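Local coordinates for transferrin binding protein B (Actinobacillus suis, PDB 3PQU) that probably binds host transferrin at the bacterial outer membrane as a surface lipoprotein, supporting iron acquisition, at residues 333-338 against 349-354; 429-434 against 496-501. All blocks are in the same frame, centred on the assembly; numbering follows the deposited sequence.

Interaction 1: residues 333-338 against 349-354; sequences TERIID and AKELNN
I337 lays its two outer methyl groups against N354. CG2 rests 3.8 Å from N354 OD1. CD1 reaches N354 O, also at 3.8 Å, so side chain and backbone of the asparagine are both touched. The two side chains cross at a slant. On I337, CG2 is anti to the backbone N and CG1 lies beside that N (chi1 -63°). This spreads the two branches over the asparagine. The amide of N354 has its polar partners elsewhere: OD1 accepts from G356 N, and ND2 donates to D357 O. The isoleucine therefore meets an amide that is already held.

The second half of the contact is polar and runs through water. R335 NH2 and E351 OE1 are 4.4 Å apart, too far for a salt bridge. Two waters close the gap. The first accepts from R335 NH2 and donates to E351 OE1 at 3.0 Å; it sits at the guanidinium edge, in its plane. The second accepts from the same NH2 at 2.8 Å and donates to E351 OE2 at 2.7 Å. Each carboxylate oxygen thus has its own water, and one nitrogen serves both.

The guanidinium is steadied within its own segment. R335 NE donates to D338 OD1 at 2.8 Å with an N-H...O angle of 158°, approaching on the syn side but 30° out of the carboxylate plane. R335 NH1 also pairs with E163, and D338 OD2 with R425 and Y538 OH. The positive charges of R335 and R425 would be expected to keep D338 ionised. The arrangement belongs to the beta hairpin of strands 333-343 and 349-351 in the C-lobe handle domain, where the chain leaving the second strand runs on beside the start of the first.

Interaction 2: residues 429-434 against 496-501; sequences DKMPAG and ATINGN
M431 bends its side chain around the carbonyl oxygen of G500. CG lies 3.6 Å from G500 O, and CE returns to within 3.7 Å of the same G500 O. The shape comes from three torsions of like sign. CG is beside the backbone N and anti to the carbonyl carbon (chi1 -72°). The chain then turns at chi2 (-65°) and again at chi3 (-69°). The curl puts SD over the backbone of N501, 3.9 Å from its CA. SD is also 4.1 Å from N501 CB. The end methyl CE goes on to I498, 4.3 Å from its CG2.

With CG between its backbone N and carbonyl carbon, N501 turns its amide away from M431: OD1 accepts from R425 NH2, and ND2 donates to T426 O. F537, on strand 531-538, touches both M431 and I498, and F473 also packs on M431.

No hydrogen bond crosses between the two segments. The thioether meets a carbonyl oxygen and carbon atoms by van der Waals contact, so the fit here depends on shape more than on directed polar bonds.

In the fold
The centres of interactions 1 and 2 are about 18 Å apart, and the two follow one another along the chain. They nevertheless touch. The carbonyl R335 O probably accepts a hydrogen bond from N501 ND2 at 3.0 Å. E334 CG also packs 4.0 Å from N501 ND2. R425 joins them a second time: its NE pairs with D338 OD2 and its NH2 donates to N501 OD1. Interaction 1 belongs to the C-lobe handle, and its centre lies about 11 Å from the centre of the chain. Interaction 2 belongs to the C-lobe barrel, and its centre lies about 27 Å from it. The bonds of N501 and R425 therefore tie handle to barrel.

Interaction 1: residues 333-338 against 349-354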
loop_
_atom_site.group_PDB
_atom_site.type_symbol
_atom_site.label_atom_id
_atom_site.label_comp_id
_atom_site.label_asym_id
_atom_site.label_seq_id
_atom_site.Cartn_x
_atom_site.Cartn_y
_atom_site.Cartn_z
ATOM N N THR A 333 -16.652 8.667 -5.480
ATOM C CA THR A 333 -15.808 7.488 -5.393
ATOM C C THR A 333 -16.630 6.247 -5.110
ATOM O O THR A 333 -17.768 6.321 -4.659
ATOM C CB THR A 333 -14.737 7.645 -4.314
ATOM O OG1 THR A 333 -15.361 7.855 -3.044
ATOM C CG2 THR A 333 -13.841 8.838 -4.631
ATOM N N GLU A 334 -16.041 5.100 -5.393
ATOM C CA GLU A 334 -16.660 3.833 -5.067
ATOM C C GLU A 334 -15.678 3.021 -4.226
ATOM O O GLU A 334 -14.505 2.855 -4.591
ATOM C CB GLU A 334 -17.045 3.089 -6.342
ATOM C CG GLU A 334 -17.572 1.695 -6.098
ATOM C CD GLU A 334 -18.224 1.099 -7.326
ATOM O OE1 GLU A 334 -18.854 1.849 -8.102
ATOM O OE2 GLU A 334 -18.113 -0.127 -7.514
ATOM N N ARG A 335 -16.149 2.533 -3.086
ATOM C CA ARG A 335 -15.279 1.835 -2.150
ATOM C C ARG A 335 -14.857 0.472 -2.698
ATOM O O ARG A 335 -15.690 -0.258 -3.221
ATOM C CB ARG A 335 -15.977 1.675 -0.804
ATOM C CG ARG A 335 -15.048 1.231 0.284
ATOM C CD ARG A 335 -15.609 1.544 1.665
ATOM N NE ARG A 335 -14.594 1.281 2.683
ATOM C CZ ARG A 335 -13.762 2.195 3.171
ATOM N NH1 ARG A 335 -13.834 3.457 2.756
ATOM N NH2 ARG A 335 -12.863 1.851 4.084
ATOM N N ILE A 336 -13.566 0.144 -2.597
ATOM C CA ILE A 336 -13.067 -1.155 -3.051
ATOM C C ILE A 336 -12.627 -2.094 -1.932
ATOM O O ILE A 336 -12.634 -3.313 -2.097
ATOM C CB ILE A 336 -11.892 -1.032 -4.037
ATOM C CG1 ILE A 336 -10.766 -0.163 -3.460
ATOM C CG2 ILE A 336 -12.368 -0.497 -5.370
ATOM C CD1 ILE A 336 -9.450 -0.298 -4.252
ATOM N N ILE A 337 -12.243 -1.523 -0.798
ATOM C CA ILE A 337 -11.621 -2.288 0.277
ATOM C C ILE A 337 -12.141 -1.890 1.652
ATOM O O ILE A 337 -12.367 -0.714 1.926
ATOM C CB ILE A 337 -10.082 -2.071 0.279
ATOM C CG1 ILE A 337 -9.457 -2.594 -1.014
ATOM C CG2 ILE A 337 -9.442 -2.760 1.470
ATOM C CD1 ILE A 337 -7.934 -2.234 -1.167
ATOM N N ASP A 338 -12.358 -2.885 2.500
ATOM C CA ASP A 338 -12.495 -2.659 3.931
ATOM C C ASP A 338 -11.314 -3.359 4.602
ATOM O O ASP A 338 -10.976 -4.490 4.247
ATOM C CB ASP A 338 -13.823 -3.218 4.472
ATOM C CG ASP A 338 -15.030 -2.397 4.043
ATOM O OD1 ASP A 338 -14.947 -1.156 4.060
ATOM O OD2 ASP A 338 -16.075 -2.995 3.709
ATOM N N ALA A 349 -11.842 1.929 16.568
ATOM C CA ALA A 349 -11.376 1.334 15.318
ATOM C C ALA A 349 -10.296 2.172 14.640
ATOM O O ALA A 349 -10.233 3.386 14.810
ATOM C CB ALA A 349 -12.546 1.115 14.362
ATOM N N LYS A 350 -9.457 1.505 13.862
ATOM C CA LYS A 350 -8.391 2.169 13.119
ATOM C C LYS A 350 -8.229 1.484 11.763
ATOM O O LYS A 350 -8.523 0.294 11.630
ATOM C CB LYS A 350 -7.072 2.097 13.902
ATOM C CG LYS A 350 -7.181 2.545 15.356
ATOM C CD LYS A 350 -5.859 2.384 16.102
ATOM C CE LYS A 350 -5.962 2.911 17.530
ATOM N NZ LYS A 350 -6.341 4.354 17.573
ATOM N N GLU A 351 -7.746 2.218 10.763
ATOM C CA GLU A 351 -7.560 1.630 9.442
ATOM C C GLU A 351 -6.346 0.710 9.432
ATOM O O GLU A 351 -5.418 0.897 10.217
ATOM C CB GLU A 351 -7.406 2.719 8.375
ATOM C CG GLU A 351 -8.599 3.653 8.274
ATOM C CD GLU A 351 -9.869 2.945 7.850
ATOM O OE1 GLU A 351 -9.775 1.859 7.241
ATOM O OE2 GLU A 351 -10.967 3.481 8.118
ATOM N N LEU A 352 -6.375 -0.292 8.556
ATOM C CA LEU A 352 -5.216 -1.155 8.318
ATOM C C LEU A 352 -4.717 -0.941 6.898
ATOM O O LEU A 352 -5.500 -0.612 6.011
ATOM C CB LEU A 352 -5.588 -2.636 8.489
ATOM C CG LEU A 352 -6.000 -3.159 9.869
ATOM C CD1 LEU A 352 -6.552 -4.573 9.758
ATOM C CD2 LEU A 352 -4.830 -3.113 10.844
ATOM N N ASN A 353 -3.422 -1.128 6.675
ATOM C CA ASN A 353 -2.916 -1.147 5.322
ATOM C C ASN A 353 -3.400 -2.387 4.587
ATOM O O ASN A 353 -3.212 -3.503 5.056
ATOM C CB ASN A 353 -1.390 -1.105 5.324
ATOM C CG ASN A 353 -0.860 0.206 5.857
ATOM O OD1 ASN A 353 -1.434 1.262 5.595
ATOM N ND2 ASN A 353 0.230 0.146 6.616
ATOM N N ASN A 354 -4.013 -2.191 3.428
ATOM C CA ASN A 354 -4.368 -3.314 2.565
ATOM C C ASN A 354 -4.311 -2.929 1.084
ATOM O O ASN A 354 -4.638 -1.792 0.724
ATOM C CB ASN A 354 -5.757 -3.817 2.934
ATOM C CG ASN A 354 -6.098 -5.115 2.257
ATOM O OD1 ASN A 354 -6.544 -5.135 1.109
ATOM N ND2 ASN A 354 -5.881 -6.213 2.958
HETATM O O HOH W 1 -11.948 0.015 6.158
HETATM O O HOH W 2 -12.207 4.031 5.769
#

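Interaction 2: residues 429-434 against 496-501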
loop_
_atom_site.group_PDB
_atom_site.type_symbol
_atom_site.label_atom_id
_atom_site.label_comp_id
_atom_site.label_asym_id
_atom_site.label_seq_id
_atom_site.Cartn_x
_atom_site.Cartn_y
_atom_site.Cartn_z
ATOM N N ASP A 429 -22.071 -1.949 -9.520
ATOM C CA ASP A 429 -22.895 -2.327 -10.659
ATOM C C ASP A 429 -23.041 -3.843 -10.792
ATOM O O ASP A 429 -23.720 -4.324 -11.689
ATOM C CB ASP A 429 -22.363 -1.712 -11.957
ATOM C CG ASP A 429 -21.013 -2.270 -12.360
ATOM O OD1 ASP A 429 -20.488 -3.141 -11.633
ATOM O OD2 ASP A 429 -20.475 -1.833 -13.404
ATOM N N LYS A 430 -22.401 -4.593 -9.899
ATOM C CA LYS A 430 -22.588 -6.042 -9.856
ATOM C C LYS A 430 -23.380 -6.449 -8.620
ATOM O O LYS A 430 -23.535 -7.633 -8.348
ATOM C CB LYS A 430 -21.246 -6.780 -9.877
ATOM C CG LYS A 430 -20.398 -6.521 -11.110
ATOM C CD LYS A 430 -20.983 -7.178 -12.350
ATOM C CE LYS A 430 -20.117 -6.916 -13.580
ATOM N NZ LYS A 430 -20.115 -5.477 -13.974
ATOM N N MET A 431 -23.874 -5.460 -7.875
ATOM C CA MET A 431 -24.796 -5.714 -6.775
ATOM C C MET A 431 -26.077 -6.312 -7.347
ATOM O O MET A 431 -26.629 -5.781 -8.312
ATOM C CB MET A 431 -25.126 -4.420 -6.022
ATOM C CG MET A 431 -23.991 -3.873 -5.158
ATOM S SD MET A 431 -23.539 -4.957 -3.791
ATOM C CE MET A 431 -24.999 -4.838 -2.741
ATOM N N PRO A 432 -26.550 -7.422 -6.759
ATOM C CA PRO A 432 -27.796 -8.019 -7.244
ATOM C C PRO A 432 -28.918 -6.992 -7.241
ATOM O O PRO A 432 -29.004 -6.187 -6.315
ATOM C CB PRO A 432 -28.087 -9.106 -6.207
ATOM C CG PRO A 432 -26.765 -9.423 -5.605
ATOM C CD PRO A 432 -26.014 -8.132 -5.587
ATOM N N ALA A 433 -29.754 -7.009 -8.273
ATOM C CA ALA A 433 -30.963 -6.192 -8.290
ATOM C C ALA A 433 -32.146 -7.016 -7.786
ATOM O O ALA A 433 -32.872 -7.615 -8.577
ATOM C CB ALA A 433 -31.229 -5.678 -9.687
ATOM N N GLY A 434 -32.330 -7.052 -6.468
ATOM C CA GLY A 434 -33.364 -7.874 -5.858
ATOM C C GLY A 434 -32.979 -9.343 -5.855
ATOM O O GLY A 434 -32.149 -9.767 -6.654
ATOM N N ALA A 496 -30.091 -2.517 9.248
ATOM C CA ALA A 496 -29.236 -1.668 8.432
ATOM C C ALA A 496 -29.818 -1.386 7.057
ATOM O O ALA A 496 -30.782 -2.014 6.626
ATOM C CB ALA A 496 -27.840 -2.281 8.306
ATOM N N THR A 497 -29.213 -0.429 6.369
ATOM C CA THR A 497 -29.659 -0.056 5.042
ATOM C C THR A 497 -28.539 -0.242 4.026
ATOM O O THR A 497 -27.394 0.164 4.251
ATOM C CB THR A 497 -30.154 1.397 5.011
ATOM O OG1 THR A 497 -31.282 1.536 5.886
ATOM C CG2 THR A 497 -30.560 1.786 3.601
ATOM N N ILE A 498 -28.879 -0.869 2.907
ATOM C CA ILE A 498 -27.937 -1.040 1.815
ATOM C C ILE A 498 -27.780 0.255 1.033
ATOM O O ILE A 498 -28.738 0.770 0.459
ATOM C CB ILE A 498 -28.413 -2.118 0.831
ATOM C CG1 ILE A 498 -28.635 -3.448 1.554
ATOM C CG2 ILE A 498 -27.426 -2.256 -0.317
ATOM C CD1 ILE A 498 -29.096 -4.561 0.645
ATOM N N ASN A 499 -26.566 0.783 1.018
ATOM C CA ASN A 499 -26.248 1.911 0.166
ATOM C C ASN A 499 -24.961 1.600 -0.581
ATOM O O ASN A 499 -23.911 1.402 0.037
ATOM C CB ASN A 499 -26.105 3.190 0.990
ATOM C CG ASN A 499 -26.013 4.432 0.126
ATOM O OD1 ASN A 499 -26.722 4.563 -0.872
ATOM N ND2 ASN A 499 -25.135 5.353 0.506
ATOM N N GLY A 500 -25.052 1.531 -1.907
ATOM C CA GLY A 500 -23.916 1.186 -2.742
ATOM C C GLY A 500 -23.542 -0.284 -2.639
ATOM O O GLY A 500 -24.363 -1.164 -2.890
ATOM N N ASN A 501 -22.291 -0.555 -2.281
ATOM C CA ASN A 501 -21.848 -1.928 -2.092
ATOM C C ASN A 501 -21.573 -2.235 -0.626
ATOM O O ASN A 501 -20.833 -3.165 -0.312
ATOM C CB ASN A 501 -20.620 -2.226 -2.940
ATOM C CG ASN A 501 -19.516 -1.208 -2.741
ATOM O OD1 ASN A 501 -19.580 -0.382 -1.835
ATOM N ND2 ASN A 501 -18.498 -1.260 -3.593
#